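PDB 6TME: pollen-specific leucine-rich repeat extensin-like protein 1 from Arabidopsis thaliana, which probably binds small partner proteins, such as RALF peptide hormones, in the pollen-tube cell wall through its leucine-rich repeat domain. Local coordinates for residues G130-S135 against N150-P155; F145-N150 against L169-N174; Y173-G178 against N196-S201. All coordinates share one frame; numbering follows the deposited sequence.

Interaction 1 of 3, residues G130-S135 against N150-P155; sequences GVIPKS and NRFVGP. With SO4 (sulfate ion), chain H.
One face of the Phe152 ring carries the CD1 methyl of Ile132, and the edge of the same ring faces the carbonyl of Gly130. The two segments belong to neighbouring turns of a plant-type leucine-rich repeat solenoid, joined along the second, short parallel sheet that follows the main repeat strands. The methyl makes a CH-pi contact, Ile132 CD1 standing 3.6 Å from the centroid of the Phe152 ring and only 15° off the ring normal. It reaches that position because the isoleucine chain bends at chi2 (-57°), which lays its end across the phenyl group at about a right angle. At the ring edge, Phe152 CD1 lies 3.4 Å from Gly130 O.

That oxygen also accepts the backbone bond that sets the strand pairing, Val153 N to Gly130 O at 3.0 Å; the bond from Gly130 N to Arg151 O is weak. Gly130 adopts a positive-phi backbone at which a CB would press on the preceding carbonyl O, so the position calls for glycine. Val153 CG2 lies alongside the same carbonyl, 3.5 Å from Gly130 O.

One residue before Phe152, the Arg151 side chain leads away from this pairing and its guanidinium presents an edge to a sulfate, probably from the crystallisation liquor. Arg151 NE donates to sulfate O3 at 2.6 Å, while Arg151 NH2 donates to O4 at 2.7 Å.

Interaction 2 of 3, residues F145-N150 against L169-N174; sequences FDVSNN and LDIRYN
Asp146 and Asp170 lie side by side and point the same way, their carboxylate planes 12° apart and Asp146 OD1 just 3.6 Å from Asp170 OD2. Two carboxylates this close probably repel each other, and water 1 would ease this by donating to Asp146 OD2 and to Asp170 OD2. Beside them, Ser148 CB packs 3.3 Å from Asp170 OD1, while Ser148 OG gives its proton to the syn lone pair of Asp146 OD1. On the inner side, the Asn174 amide crosses between the segments: its ND2 donates to Val147 O at 3.0 Å in an almost straight bond (179°), and a second one goes to Ile171 O. Asn150 ND2 meets Val147 O from the opposite face of that carbonyl.

These asparagines hold the consensus position of the leucine-rich repeat, just after the strand pairs Phe145-Leu169 and Asp146-Asp170 of the main parallel sheet, whose register is carried by Asp170 N to Phe145 O at 2.9 Å.

In the next shell, both aspartates form Asx turns, and Asp170 OD1 takes the backbone N of Arg172 while Asp170 OD2 salt-bridges Arg172 NE at 2.8 Å through its syn lone pair. Shortening Asp170 to an alanine would take away both carboxylate oxygens, and is likely to leave Arg172 NE without its charge partner and the Asx turn without its acceptor. Arg172 NH1 continues to backbone of the bound chain of another protein, and Asn124 ND2 meets Ser148 OG from the preceding repeat.

Interaction 3 of 3, residues Y173-G178 against N196-S201; sequences YNDFEG and NNRFES. With GOL (glycerol), chain S; EDO (1,2-ethanediol), chain U.
Stacking opens the contact: the Tyr173 ring and the Asn196 amide lie face to face, their planes 15° apart. Asn196 CB sits over the middle of the ring, 3.6 Å from the Tyr173 centroid, and the amide runs on toward the phenol end, bringing Asn196 CG within 3.3 Å of Tyr173 CZ. The tyrosine is thereby steadied on one face while its OH bonds to backbone of the chain of another protein.

Among the hydrogen bonds, the Asn197 side chain does what the consensus asparagine of a leucine-rich repeat does, using its OD1 to accept Phe176 N at 3.0 Å. With CG anti to the carbonyl carbon (chi1 -84°), its amide is turned inward, where ND2 bonds Leu194 O of its own turn and Ile171 O of the preceding one. Strand pairing follows through Arg198 N to Phe176 O and Glu200 N to Gly178 O, the latter at 2.9 Å, with the strand axes 12° from parallel. Gly178 has backbone angles that a side chain would not tolerate.

Apolar contact is supplied by the phenylalanines: Phe199 CZ touches Phe176 CB at 3.4 Å, and the Phe199 ring lies against the CB and backbone of Phe176, with Gly178 O at the edge of the Phe199 ring. On the outer surface, Asp175 OD1 rests 3.5 Å from the CG of Arg198, the charged ends remaining apart.

A glycerol, probably from the crystallisation liquor, accepts from Asn196 ND2 at 3.1 Å through its O2 and donates from O3 to Asn197 O.

Strand 175-178 begins a four-stranded parallel sheet that passes through 198-201 to 221-224, where Phe199 meets Phe222; on its other side Phe176 packs on Phe152 of strand 151-153.

How the interactions relate
The three contacts are successive joints in one solenoid, their centres about 10 to 12 Å apart. Interactions 1 and 2 share Asn150, and Asn174 ties them by a probable hydrogen bond from Phe152 N to its OD1 at 3.1 Å. Interaction 3 takes over from interaction 2 at Tyr173 and Asn174, with Asn197 ND2 probably bonded to Ile171 O at 3.1 Å: the same asparagine role, one repeat on. Between interactions 1 and 3, Phe152 O faces Asp175 N at 2.8 Å. The bound partner protein reaches interactions 2 and 3 through Asp146, Arg172 and Tyr173, whereas interaction 1 has no contact with another chain of the assembly.

Interaction 1 of 3, residues G130-S135 against N150-P155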
loop_
_atom_site.group_PDB
_atom_site.type_symbol
_atom_site.label_atom_id
_atom_site.label_comp_id
_atom_site.label_asym_id
_atom_site.label_seq_id
_atom_site.Cartn_x
_atom_site.Cartn_y
_atom_site.Cartn_z
ATOM N N GLY A 130 2.107 16.690 12.100
ATOM C CA GLY A 130 0.799 17.284 12.238
ATOM C C GLY A 130 -0.196 16.680 11.279
ATOM O O GLY A 130 -0.188 15.468 11.070
ATOM N N VAL A 131 -1.055 17.509 10.687
ATOM C CA VAL A 131 -2.127 17.019 9.839
ATOM C C VAL A 131 -1.956 17.571 8.424
ATOM O O VAL A 131 -1.187 18.496 8.178
ATOM C CB VAL A 131 -3.501 17.394 10.409
ATOM C CG1 VAL A 131 -3.643 16.851 11.827
ATOM C CG2 VAL A 131 -3.661 18.896 10.387
ATOM N N ILE A 132 -2.670 16.963 7.481
ATOM C CA ILE A 132 -2.731 17.468 6.115
ATOM C C ILE A 132 -3.724 18.628 6.081
ATOM O O ILE A 132 -4.908 18.435 6.393
ATOM C CB ILE A 132 -3.152 16.372 5.127
ATOM C CG1 ILE A 132 -2.393 15.069 5.385
ATOM C CG2 ILE A 132 -2.979 16.869 3.686
ATOM C CD1 ILE A 132 -0.916 15.194 5.332
ATOM N N PRO A 133 -3.310 19.833 5.701
ATOM C CA PRO A 133 -4.248 20.965 5.696
ATOM C C PRO A 133 -5.457 20.717 4.796
ATOM O O PRO A 133 -5.330 20.242 3.664
ATOM C CB PRO A 133 -3.394 22.130 5.176
ATOM C CG PRO A 133 -2.156 21.519 4.625
ATOM C CD PRO A 133 -1.937 20.247 5.377
ATOM N N LYS A 134 -6.643 21.055 5.310
ATOM C CA LYS A 134 -7.859 20.935 4.504
ATOM C C LYS A 134 -7.778 21.757 3.217
ATOM O O LYS A 134 -8.396 21.401 2.208
ATOM C CB LYS A 134 -9.073 21.371 5.328
ATOM N N SER A 135 -7.030 22.862 3.230
ATOM C CA SER A 135 -6.941 23.687 2.036
ATOM C C SER A 135 -6.406 22.919 0.827
ATOM O O SER A 135 -6.589 23.378 -0.306
ATOM C CB SER A 135 -6.064 24.906 2.320
ATOM O OG SER A 135 -4.749 24.510 2.666
ATOM N N ASN A 150 6.579 9.795 7.418
ATOM C CA ASN A 150 6.674 11.140 7.966
ATOM C C ASN A 150 6.204 11.079 9.419
ATOM O O ASN A 150 6.200 10.020 10.061
ATOM C CB ASN A 150 5.874 12.106 7.085
ATOM C CG ASN A 150 6.728 12.723 5.991
ATOM O OD1 ASN A 150 7.495 13.643 6.254
ATOM N ND2 ASN A 150 6.603 12.218 4.762
ATOM N N ARG A 151 5.788 12.225 9.953
ATOM C CA ARG A 151 5.305 12.324 11.327
ATOM C C ARG A 151 3.870 12.827 11.356
ATOM O O ARG A 151 3.476 13.565 12.261
ATOM C CB ARG A 151 6.215 13.224 12.162
ATOM C CG ARG A 151 7.673 12.747 12.186
ATOM C CD ARG A 151 7.789 11.549 13.112
ATOM N NE ARG A 151 9.140 10.990 13.149
ATOM C CZ ARG A 151 9.488 9.871 12.523
ATOM N NH1 ARG A 151 8.590 9.204 11.803
ATOM N NH2 ARG A 151 10.728 9.419 12.612
ATOM N N PHE A 152 3.081 12.443 10.359
ATOM C CA PHE A 152 1.679 12.823 10.365
ATOM C C PHE A 152 0.894 11.983 11.372
ATOM O O PHE A 152 1.254 10.842 11.677
ATOM C CB PHE A 152 1.097 12.665 8.972
ATOM C CG PHE A 152 1.685 13.600 7.974
ATOM C CD1 PHE A 152 1.524 14.980 8.117
ATOM C CD2 PHE A 152 2.406 13.112 6.890
ATOM C CE1 PHE A 152 2.048 15.849 7.187
ATOM C CE2 PHE A 152 2.944 13.977 5.960
ATOM C CZ PHE A 152 2.752 15.352 6.101
ATOM N N VAL A 153 -0.194 12.566 11.887
ATOM C CA VAL A 153 -0.930 12.004 13.013
ATOM C C VAL A 153 -2.427 12.261 12.860
ATOM O O VAL A 153 -2.866 13.180 12.160
ATOM C CB VAL A 153 -0.457 12.582 14.372
ATOM C CG1 VAL A 153 0.895 12.031 14.767
ATOM C CG2 VAL A 153 -0.442 14.118 14.327
ATOM N N GLY A 154 -3.210 11.444 13.558
ATOM C CA GLY A 154 -4.617 11.702 13.715
ATOM C C GLY A 154 -5.429 11.034 12.632
ATOM O O GLY A 154 -4.961 10.138 11.927
ATOM N N PRO A 155 -6.663 11.494 12.457
ATOM C CA PRO A 155 -7.613 10.790 11.588
ATOM C C PRO A 155 -7.164 10.726 10.133
ATOM O O PRO A 155 -6.378 11.548 9.658
ATOM C CB PRO A 155 -8.893 11.627 11.724
ATOM C CG PRO A 155 -8.719 12.383 13.027
ATOM C CD PRO A 155 -7.252 12.684 13.091
HETATM S S SO4 H . 12.706 11.370 13.992
HETATM O O1 SO4 H . 13.487 12.133 14.944
HETATM O O2 SO4 H . 13.242 11.366 12.634
HETATM O O3 SO4 H . 11.375 11.953 14.001
HETATM O O4 SO4 H . 12.683 9.975 14.416
#

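Interaction 2 of 3, residues F145-N150 against L169-N174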
loop_
_atom_site.group_PDB
_atom_site.type_symbol
_atom_site.label_atom_id
_atom_site.label_comp_id
_atom_site.label_asym_id
_atom_site.label_seq_id
_atom_site.Cartn_x
_atom_site.Cartn_y
_atom_site.Cartn_z
ATOM N N PHE A 145 -0.065 11.355 -4.498
ATOM C CA PHE A 145 0.165 12.000 -3.219
ATOM C C PHE A 145 0.889 10.997 -2.346
ATOM O O PHE A 145 0.334 9.944 -2.018
ATOM C CB PHE A 145 -1.163 12.413 -2.583
ATOM C CG PHE A 145 -1.024 13.390 -1.478
ATOM C CD1 PHE A 145 -0.747 14.737 -1.749
ATOM C CD2 PHE A 145 -1.221 12.986 -0.156
ATOM C CE1 PHE A 145 -0.633 15.659 -0.707
ATOM C CE2 PHE A 145 -1.106 13.900 0.894
ATOM C CZ PHE A 145 -0.808 15.235 0.623
ATOM N N ASP A 146 2.123 11.302 -1.990
ATOM C CA ASP A 146 2.962 10.354 -1.268
ATOM C C ASP A 146 3.500 11.105 -0.060
ATOM O O ASP A 146 4.440 11.901 -0.190
ATOM C CB ASP A 146 4.084 9.808 -2.150
ATOM C CG ASP A 146 4.991 8.807 -1.415
ATOM O OD1 ASP A 146 4.650 8.381 -0.283
ATOM O OD2 ASP A 146 6.057 8.457 -1.978
ATOM N N VAL A 147 2.878 10.877 1.095
ATOM C CA VAL A 147 3.390 11.376 2.362
ATOM C C VAL A 147 3.951 10.240 3.222
ATOM O O VAL A 147 4.042 10.366 4.437
ATOM C CB VAL A 147 2.321 12.194 3.108
ATOM C CG1 VAL A 147 2.017 13.518 2.317
ATOM C CG2 VAL A 147 1.041 11.382 3.326
ATOM N N SER A 148 4.373 9.140 2.597
ATOM C CA SER A 148 4.856 7.989 3.352
ATOM C C SER A 148 6.081 8.342 4.199
ATOM O O SER A 148 6.928 9.150 3.802
ATOM C CB SER A 148 5.191 6.839 2.404
ATOM O OG SER A 148 6.205 7.201 1.485
ATOM N N ASN A 149 6.146 7.749 5.393
ATOM C CA ASN A 149 7.313 7.808 6.279
ATOM C C ASN A 149 7.581 9.234 6.757
ATOM O O ASN A 149 8.656 9.805 6.559
ATOM C CB ASN A 149 8.560 7.208 5.613
ATOM C CG ASN A 149 9.700 7.057 6.587
ATOM O OD1 ASN A 149 9.483 7.001 7.811
ATOM N ND2 ASN A 149 10.918 7.006 6.074
ATOM N N ASN A 150 6.579 9.795 7.418
ATOM C CA ASN A 150 6.674 11.140 7.966
ATOM C C ASN A 150 6.204 11.079 9.419
ATOM O O ASN A 150 6.200 10.020 10.061
ATOM C CB ASN A 150 5.874 12.106 7.085
ATOM C CG ASN A 150 6.728 12.723 5.991
ATOM O OD1 ASN A 150 7.495 13.643 6.254
ATOM N ND2 ASN A 150 6.603 12.218 4.762
ATOM N N LEU A 169 -2.211 7.041 -3.703
ATOM C CA LEU A 169 -2.282 7.575 -2.351
ATOM C C LEU A 169 -1.380 6.719 -1.482
ATOM O O LEU A 169 -1.664 5.532 -1.281
ATOM C CB LEU A 169 -3.716 7.555 -1.841
ATOM C CG LEU A 169 -3.979 8.134 -0.447
ATOM C CD1 LEU A 169 -3.381 9.507 -0.291
ATOM C CD2 LEU A 169 -5.482 8.181 -0.159
ATOM N N ASP A 170 -0.291 7.309 -0.978
ATOM C CA ASP A 170 0.600 6.642 -0.028
ATOM C C ASP A 170 0.671 7.421 1.287
ATOM O O ASP A 170 1.293 8.482 1.349
ATOM C CB ASP A 170 1.994 6.461 -0.622
ATOM C CG ASP A 170 2.830 5.446 0.159
ATOM O OD1 ASP A 170 2.526 5.243 1.353
ATOM O OD2 ASP A 170 3.788 4.861 -0.403
ATOM N N ILE A 171 0.066 6.882 2.347
ATOM C CA ILE A 171 0.156 7.452 3.686
ATOM C C ILE A 171 0.825 6.501 4.668
ATOM O O ILE A 171 0.786 6.732 5.877
ATOM C CB ILE A 171 -1.228 7.882 4.205
ATOM C CG1 ILE A 171 -2.133 6.642 4.369
ATOM C CG2 ILE A 171 -1.871 8.916 3.246
ATOM C CD1 ILE A 171 -3.465 6.945 5.038
ATOM N N ARG A 172 1.461 5.447 4.163
ATOM C CA ARG A 172 2.066 4.424 5.001
ATOM C C ARG A 172 3.159 5.026 5.884
ATOM O O ARG A 172 3.771 6.055 5.559
ATOM C CB ARG A 172 2.631 3.290 4.119
ATOM C CG ARG A 172 3.955 3.642 3.423
ATOM C CD ARG A 172 4.355 2.767 2.221
ATOM N NE ARG A 172 5.332 3.541 1.453
ATOM C CZ ARG A 172 6.657 3.405 1.521
ATOM N NH1 ARG A 172 7.233 2.452 2.271
ATOM N NH2 ARG A 172 7.421 4.235 0.824
ATOM N N TYR A 173 3.361 4.397 7.045
ATOM C CA TYR A 173 4.454 4.723 7.967
ATOM C C TYR A 173 4.289 6.117 8.575
ATOM O O TYR A 173 5.227 6.916 8.628
ATOM C CB TYR A 173 5.813 4.578 7.280
ATOM C CG TYR A 173 6.347 3.192 7.419
ATOM C CD1 TYR A 173 6.817 2.718 8.651
ATOM C CD2 TYR A 173 6.358 2.333 6.331
ATOM C CE1 TYR A 173 7.304 1.403 8.777
ATOM C CE2 TYR A 173 6.844 1.056 6.437
ATOM C CZ TYR A 173 7.308 0.591 7.662
ATOM O OH TYR A 173 7.773 -0.687 7.722
ATOM N N ASN A 174 3.076 6.405 9.027
ATOM C CA ASN A 174 2.798 7.624 9.762
ATOM C C ASN A 174 2.119 7.177 11.054
ATOM O O ASN A 174 2.287 6.044 11.509
ATOM C CB ASN A 174 1.954 8.591 8.934
ATOM C CG ASN A 174 2.764 9.312 7.886
ATOM O OD1 ASN A 174 3.556 10.197 8.206
ATOM N ND2 ASN A 174 2.551 8.961 6.620
HETATM O O HOH W 1 6.042 5.844 -1.667
HETATM O O HOH W 2 7.634 7.112 10.089
#

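Interaction 3 of 3, residues Y173-G178 against N196-S201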
loop_
_atom_site.group_PDB
_atom_site.type_symbol
_atom_site.label_atom_id
_atom_site.label_comp_id
_atom_site.label_asym_id
_atom_site.label_seq_id
_atom_site.Cartn_x
_atom_site.Cartn_y
_atom_site.Cartn_z
ATOM N N TYR A 173 3.361 4.397 7.045
ATOM C CA TYR A 173 4.454 4.723 7.967
ATOM C C TYR A 173 4.289 6.117 8.575
ATOM O O TYR A 173 5.227 6.916 8.628
ATOM C CB TYR A 173 5.813 4.578 7.280
ATOM C CG TYR A 173 6.347 3.192 7.419
ATOM C CD1 TYR A 173 6.817 2.718 8.651
ATOM C CD2 TYR A 173 6.358 2.333 6.331
ATOM C CE1 TYR A 173 7.304 1.403 8.777
ATOM C CE2 TYR A 173 6.844 1.056 6.437
ATOM C CZ TYR A 173 7.308 0.591 7.662
ATOM O OH TYR A 173 7.773 -0.687 7.722
ATOM N N ASN A 174 3.076 6.405 9.027
ATOM C CA ASN A 174 2.798 7.624 9.762
ATOM C C ASN A 174 2.119 7.177 11.054
ATOM O O ASN A 174 2.287 6.044 11.509
ATOM C CB ASN A 174 1.954 8.591 8.934
ATOM C CG ASN A 174 2.764 9.312 7.886
ATOM O OD1 ASN A 174 3.556 10.197 8.206
ATOM N ND2 ASN A 174 2.551 8.961 6.620
ATOM N N ASP A 175 1.349 8.069 11.660
ATOM C CA ASP A 175 0.584 7.770 12.855
ATOM C C ASP A 175 -0.874 8.141 12.641
ATOM O O ASP A 175 -1.524 8.720 13.517
ATOM C CB ASP A 175 1.166 8.493 14.068
ATOM C CG ASP A 175 0.575 7.997 15.388
ATOM O OD1 ASP A 175 -0.017 6.904 15.412
ATOM O OD2 ASP A 175 0.666 8.725 16.399
ATOM N N PHE A 176 -1.401 7.852 11.454
ATOM C CA PHE A 176 -2.839 7.942 11.248
ATOM C C PHE A 176 -3.556 6.840 12.032
ATOM O O PHE A 176 -3.013 5.753 12.264
ATOM C CB PHE A 176 -3.171 7.856 9.759
ATOM C CG PHE A 176 -2.647 9.023 8.954
ATOM C CD1 PHE A 176 -3.163 10.304 9.146
ATOM C CD2 PHE A 176 -1.643 8.843 8.013
ATOM C CE1 PHE A 176 -2.687 11.373 8.417
ATOM C CE2 PHE A 176 -1.151 9.912 7.283
ATOM C CZ PHE A 176 -1.675 11.175 7.481
ATOM N N GLU A 177 -4.783 7.125 12.456
ATOM C CA GLU A 177 -5.459 6.206 13.368
ATOM C C GLU A 177 -6.968 6.357 13.228
ATOM O O GLU A 177 -7.469 7.209 12.489
ATOM C CB GLU A 177 -5.004 6.461 14.805
ATOM C CG GLU A 177 -5.277 7.874 15.258
ATOM C CD GLU A 177 -6.671 8.036 15.837
ATOM O OE1 GLU A 177 -7.029 7.229 16.736
ATOM O OE2 GLU A 177 -7.403 8.950 15.369
ATOM N N GLY A 178 -7.699 5.527 13.973
ATOM C CA GLY A 178 -9.148 5.544 13.888
ATOM C C GLY A 178 -9.664 4.698 12.738
ATOM O O GLY A 178 -8.952 3.870 12.154
ATOM N N ASN A 196 1.397 0.218 8.297
ATOM C CA ASN A 196 2.213 0.813 9.363
ATOM C C ASN A 196 1.655 2.163 9.797
ATOM O O ASN A 196 2.338 3.197 9.797
ATOM C CB ASN A 196 3.670 0.942 8.932
ATOM C CG ASN A 196 4.364 -0.390 8.858
ATOM O OD1 ASN A 196 4.243 -1.117 7.864
ATOM N ND2 ASN A 196 5.110 -0.718 9.907
ATOM N N ASN A 197 0.381 2.135 10.156
ATOM C CA ASN A 197 -0.259 3.257 10.817
ATOM C C ASN A 197 -0.879 2.699 12.095
ATOM O O ASN A 197 -0.476 1.658 12.625
ATOM C CB ASN A 197 -1.253 3.922 9.857
ATOM C CG ASN A 197 -0.574 4.909 8.946
ATOM O OD1 ASN A 197 -0.230 6.016 9.371
ATOM N ND2 ASN A 197 -0.311 4.493 7.707
ATOM N N ARG A 198 -1.890 3.379 12.598
ATOM C CA ARG A 198 -2.627 2.871 13.734
ATOM C C ARG A 198 -4.124 2.859 13.445
ATOM O O ARG A 198 -4.940 3.102 14.328
ATOM C CB ARG A 198 -2.296 3.682 14.982
ATOM C CG ARG A 198 -0.873 3.473 15.454
ATOM C CD ARG A 198 -0.721 2.063 16.075
ATOM N NE ARG A 198 -0.917 2.088 17.530
ATOM C CZ ARG A 198 -0.657 1.080 18.360
ATOM N NH1 ARG A 198 -0.195 -0.073 17.898
ATOM N NH2 ARG A 198 -0.861 1.232 19.660
ATOM N N PHE A 199 -4.505 2.563 12.205
ATOM C CA PHE A 199 -5.916 2.383 11.883
ATOM C C PHE A 199 -6.517 1.217 12.663
ATOM O O PHE A 199 -5.845 0.224 12.967
ATOM C CB PHE A 199 -6.102 2.144 10.387
ATOM C CG PHE A 199 -5.707 3.321 9.541
ATOM C CD1 PHE A 199 -6.306 4.561 9.738
ATOM C CD2 PHE A 199 -4.733 3.189 8.550
ATOM C CE1 PHE A 199 -5.933 5.671 8.956
ATOM C CE2 PHE A 199 -4.355 4.284 7.772
ATOM C CZ PHE A 199 -4.953 5.529 7.971
ATOM N N GLU A 200 -7.812 1.331 12.942
ATOM C CA GLU A 200 -8.545 0.384 13.771
ATOM C C GLU A 200 -9.871 0.011 13.111
ATOM O O GLU A 200 -10.227 0.491 12.030
ATOM C CB GLU A 200 -8.791 0.959 15.170
ATOM C CG GLU A 200 -7.652 0.726 16.147
ATOM C CD GLU A 200 -8.103 0.820 17.612
ATOM O OE1 GLU A 200 -8.973 1.674 17.922
ATOM O OE2 GLU A 200 -7.606 0.018 18.446
ATOM N N SER A 201 -10.604 -0.866 13.785
ATOM C CA SER A 201 -11.889 -1.372 13.322
ATOM C C SER A 201 -11.807 -2.051 11.962
ATOM O O SER A 201 -10.753 -2.570 11.584
ATOM C CB SER A 201 -12.937 -0.269 13.296
ATOM O OG SER A 201 -13.636 -0.280 14.524
HETATM C C1 GOL S . 4.567 3.735 12.697
HETATM O O1 GOL S . 4.719 4.549 11.517
HETATM C C2 GOL S . 4.048 2.258 12.335
HETATM O O2 GOL S . 5.057 1.291 12.285
HETATM C C3 GOL S . 2.979 1.888 13.402
HETATM O O3 GOL S . 2.279 0.787 12.892
HETATM C C1 EDO U . 1.230 -2.962 19.910
HETATM O O1 EDO U . 0.411 -3.897 19.185
HETATM C C2 EDO U . 0.644 -2.673 21.293
HETATM O O2 EDO U . -0.418 -1.715 21.169
#